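Local coordinates for protein MgGH51 (Meripilus giganteus, PDB 6ZPV) that hydrolyses terminal alpha-L-arabinofuranosyl residues, probably from arabinose-bearing plant polysaccharides, as a fungal glycoside hydrolase of family GH51, at residues A[413-418]-A[465-470]. Sequence-based numbering, arbitrary orientation.
Sequences FYYDGF and TGLERN
The side chain of Arg469, on the last turn of helix 454-469, sets out with CG anti to the backbone N (chi1 175°) and folds over at chi3 (62°), a bend that turns the NE/NH2 edge of the guanidinium to the carboxylate of Asp416, whose CG, anti to its own carbonyl carbon (chi1 -71°), brings both oxygens round to the helix end. The salt bridge is a side-on, two-pronged grip: NE of Arg469 gives a nearly straight bond of 2.8 Å to the syn lone pair of Asp416 OD2, while NH2 of Arg469 reaches Asp416 OD1 at 3.0 Å, also from the syn side but somewhat out of the carboxylate plane. From the opposite face of that plane, Asn470 ND2 drops onto Asp416 OD1 at 2.9 Å, its amide standing almost perpendicular to the carboxylate. The phenyl ring of Phe413 lies over the guanidinium, with Arg469 NH2 sitting 3.5 Å above the ring centre in a cation-pi stack. All this happens where the helix ends, in the last helix-strand step of the (beta/alpha)8 barrel typical of GH51 enzymes; the helix runs out just before the eighth barrel strand, 474-479, and meets the loop between helix 405-410 and strand 424-432. Asn470, the first residue past the helix, also turns ND2 back to Gly466 O, so that one amide nitrogen ties the helix end to the loop. Its OD1 accepts from Arg420 and from a water that also donates to Asp416 OD2. An asparagine in place of Asp416 would probably leave the arginine's charge without its mate and weaken the double grip that orients the guanidinium. Deeper in, CB of Tyr415 packs 3.6 Å from CB of Asn470, and Tyr415 CE2 touches Leu467 CD2 at 3.7 Å, while the phenol hydroxyl goes on to hydrogen-bond Glu427.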
ATOM      1  N   PHE A 413      -7.873 -17.952  19.747  1.00 12.71           N
ATOM      2  CA  PHE A 413      -8.746 -19.080  19.399  1.00 13.13           C
ATOM      3  C   PHE A 413      -9.979 -18.641  18.626  1.00 12.60           C
ATOM      4  O   PHE A 413     -10.929 -19.435  18.488  1.00 13.62           O
ATOM      5  CB  PHE A 413      -9.083 -19.914  20.642  1.00 13.76           C
ATOM      6  CG  PHE A 413      -7.956 -20.779  21.141  1.00 13.55           C
ATOM      7  CD1 PHE A 413      -6.856 -20.239  21.743  1.00 14.25           C
ATOM      8  CD2 PHE A 413      -8.010 -22.159  20.973  1.00 14.99           C
ATOM      9  CE1 PHE A 413      -5.831 -21.046  22.184  1.00 14.28           C
ATOM     10  CE2 PHE A 413      -6.962 -22.949  21.411  1.00 15.47           C
ATOM     11  CZ  PHE A 413      -5.847 -22.396  22.004  1.00 14.84           C
ATOM     12  N   TYR A 414      -9.949 -17.469  18.009  1.00 13.24           N
ATOM     13  CA  TYR A 414     -11.092 -16.932  17.252  1.00 14.57           C
ATOM     14  C   TYR A 414     -11.643 -17.981  16.287  1.00 13.09           C
ATOM     15  O   TYR A 414     -12.874 -18.147  16.177  1.00 14.47           O
ATOM     16  CB  TYR A 414     -10.678 -15.663  16.507  1.00 14.18           C
ATOM     17  CG  TYR A 414     -11.811 -14.985  15.788  1.00 14.69           C
ATOM     18  CD1 TYR A 414     -12.598 -14.037  16.424  1.00 16.64           C
ATOM     19  CD2 TYR A 414     -12.111 -15.247  14.486  1.00 14.78           C
ATOM     20  CE1 TYR A 414     -13.647 -13.401  15.762  1.00 18.90           C
ATOM     21  CE2 TYR A 414     -13.140 -14.587  13.822  1.00 15.64           C
ATOM     22  CZ  TYR A 414     -13.929 -13.711  14.459  1.00 16.76           C
ATOM     23  OH  TYR A 414     -14.948 -13.053  13.748  1.00 19.22           O
ATOM     24  N   TYR A 415     -10.784 -18.640  15.520  1.00 12.73           N
ATOM     25  CA  TYR A 415     -11.217 -19.553  14.438  1.00 12.89           C
ATOM     26  C   TYR A 415     -11.346 -21.016  14.863  1.00 13.62           C
ATOM     27  O   TYR A 415     -11.881 -21.831  14.081  1.00 14.13           O
ATOM     28  CB  TYR A 415     -10.340 -19.424  13.201  1.00 13.00           C
ATOM     29  CG  TYR A 415     -10.571 -18.155  12.409  1.00 12.22           C
ATOM     30  CD1 TYR A 415     -11.700 -18.034  11.609  1.00 13.36           C
ATOM     31  CD2 TYR A 415      -9.705 -17.091  12.459  1.00 12.80           C
ATOM     32  CE1 TYR A 415     -11.960 -16.860  10.910  1.00 12.99           C
ATOM     33  CE2 TYR A 415      -9.939 -15.938  11.757  1.00 13.20           C
ATOM     34  CZ  TYR A 415     -11.043 -15.816  10.944  1.00 12.63           C
ATOM     35  OH  TYR A 415     -11.376 -14.708  10.205  1.00 13.81           O
ATOM     36  N   ASP A 416     -10.900 -21.380  16.067  1.00 13.39           N
ATOM     37  CA  ASP A 416     -10.875 -22.819  16.424  1.00 14.14           C
ATOM     38  C   ASP A 416     -12.273 -23.439  16.419  1.00 15.30           C
ATOM     39  O   ASP A 416     -12.355 -24.644  16.100  1.00 17.00           O
ATOM     40  CB  ASP A 416     -10.198 -23.035  17.757  1.00 14.35           C
ATOM     41  CG  ASP A 416      -8.715 -22.803  17.647  1.00 13.49           C
ATOM     42  OD1 ASP A 416      -8.273 -21.622  17.515  1.00 13.48           O
ATOM     43  OD2 ASP A 416      -7.923 -23.792  17.675  1.00 15.20           O
ATOM     44  N   GLY A 417     -13.283 -22.708  16.868  1.00 15.62           N
ATOM     45  CA  GLY A 417     -14.626 -23.253  16.947  1.00 16.87           C
ATOM     46  C   GLY A 417     -15.435 -23.078  15.684  1.00 18.14           C
ATOM     47  O   GLY A 417     -16.632 -23.485  15.700  1.00 19.06           O
ATOM     48  N   PHE A 418     -14.876 -22.490  14.620  1.00 15.02           N
ATOM     49  CA  PHE A 418     -15.638 -22.340  13.385  1.00 15.44           C
ATOM     50  C   PHE A 418     -15.894 -23.690  12.770  1.00 15.62           C
ATOM     51  O   PHE A 418     -15.081 -24.643  12.869  1.00 16.69           O
ATOM     52  CB  PHE A 418     -14.894 -21.495  12.341  1.00 15.14           C
ATOM     53  CG  PHE A 418     -15.060 -19.985  12.446  1.00 15.02           C
ATOM     54  CD1 PHE A 418     -14.945 -19.290  13.647  1.00 16.90           C
ATOM     55  CD2 PHE A 418     -15.308 -19.252  11.294  1.00 15.90           C
ATOM     56  CE1 PHE A 418     -15.143 -17.928  13.712  1.00 18.37           C
ATOM     57  CE2 PHE A 418     -15.475 -17.879  11.362  1.00 16.44           C
ATOM     58  CZ  PHE A 418     -15.406 -17.223  12.569  1.00 16.55           C
ATOM     59  N   THR A 465      -0.630 -16.858  15.519  1.00 10.61           N
ATOM     60  CA  THR A 465      -0.429 -18.283  15.750  1.00 10.92           C
ATOM     61  C   THR A 465      -1.775 -19.026  15.579  1.00 10.50           C
ATOM     62  O   THR A 465      -1.796 -20.154  15.069  1.00 11.87           O
ATOM     63  CB  THR A 465       0.194 -18.627  17.109  1.00 11.13           C
ATOM     64  OG1 THR A 465      -0.698 -18.307  18.187  1.00 11.56           O
ATOM     65  CG2 THR A 465       1.552 -18.006  17.284  1.00 11.53           C
ATOM     66  N   GLY A 466      -2.876 -18.394  15.992  1.00 10.82           N
ATOM     67  CA  GLY A 466      -4.189 -18.980  15.797  1.00 11.97           C
ATOM     68  C   GLY A 466      -4.585 -18.962  14.313  1.00 10.97           C
ATOM     69  O   GLY A 466      -5.185 -19.908  13.842  1.00 11.89           O
ATOM     70  N   LEU A 467      -4.295 -17.886  13.587  1.00 10.95           N
ATOM     71  CA  LEU A 467      -4.549 -17.880  12.134  1.00 11.52           C
ATOM     72  C   LEU A 467      -3.839 -19.073  11.480  1.00 11.32           C
ATOM     73  O   LEU A 467      -4.410 -19.754  10.604  1.00 12.54           O
ATOM     74  CB  LEU A 467      -4.117 -16.556  11.524  1.00 11.45           C
ATOM     75  CG  LEU A 467      -4.808 -15.301  12.039  1.00 12.27           C
ATOM     76  CD1 LEU A 467      -4.246 -14.080  11.338  1.00 13.02           C
ATOM     77  CD2 LEU A 467      -6.307 -15.344  11.840  1.00 13.26           C
ATOM     78  N   GLU A 468      -2.604 -19.307  11.885  1.00 11.04           N
ATOM     79  CA  GLU A 468      -1.812 -20.372  11.274  1.00 11.84           C
ATOM     80  C   GLU A 468      -2.327 -21.744  11.682  1.00 11.34           C
ATOM     81  O   GLU A 468      -2.477 -22.659  10.839  1.00 11.92           O
ATOM     82  CB  GLU A 468      -0.313 -20.172  11.595  1.00 11.75           C
ATOM     83  CG  GLU A 468       0.610 -21.070  10.843  1.00 12.31           C
ATOM     84  CD  GLU A 468       2.071 -20.670  11.007  1.00 11.65           C
ATOM     85  OE1 GLU A 468       2.689 -21.117  11.974  1.00 11.99           O
ATOM     86  OE2 GLU A 468       2.562 -19.886  10.133  1.00 12.43           O
ATOM     87  N   ARG A 469      -2.643 -21.942  12.972  1.00 11.45           N
ATOM     88  CA  ARG A 469      -3.243 -23.235  13.396  1.00 11.61           C
ATOM     89  C   ARG A 469      -4.528 -23.536  12.616  1.00 12.25           C
ATOM     90  O   ARG A 469      -4.805 -24.672  12.253  1.00 12.51           O
ATOM     91  CB  ARG A 469      -3.521 -23.169  14.903  1.00 12.03           C
ATOM     92  CG  ARG A 469      -4.244 -24.417  15.413  1.00 12.83           C
ATOM     93  CD  ARG A 469      -4.342 -24.515  16.944  1.00 12.91           C
ATOM     94  NE  ARG A 469      -5.110 -23.397  17.507  1.00 13.13           N
ATOM     95  CZ  ARG A 469      -4.593 -22.302  18.084  1.00 12.66           C
ATOM     96  NH1 ARG A 469      -3.299 -22.157  18.301  1.00 12.89           N
ATOM     97  NH2 ARG A 469      -5.431 -21.321  18.451  1.00 13.01           N
ATOM     98  N   ASN A 470      -5.348 -22.477  12.420  1.00 11.89           N
ATOM     99  CA  ASN A 470      -6.658 -22.581  11.721  1.00 11.62           C
ATOM    100  C   ASN A 470      -6.539 -22.332  10.223  1.00 11.76           C
ATOM    101  O   ASN A 470      -7.575 -22.017   9.601  1.00 12.55           O
ATOM    102  CB  ASN A 470      -7.651 -21.675  12.384  1.00 12.46           C
ATOM    103  CG  ASN A 470      -7.975 -22.073  13.807  1.00 11.84           C
ATOM    104  OD1 ASN A 470      -8.603 -23.128  13.988  1.00 13.54           O
ATOM    105  ND2 ASN A 470      -7.540 -21.282  14.779  1.00 13.31           N
TER
HETATM  106  O   HOH W   1      -7.943 -25.719  15.082  1.00 20.49           O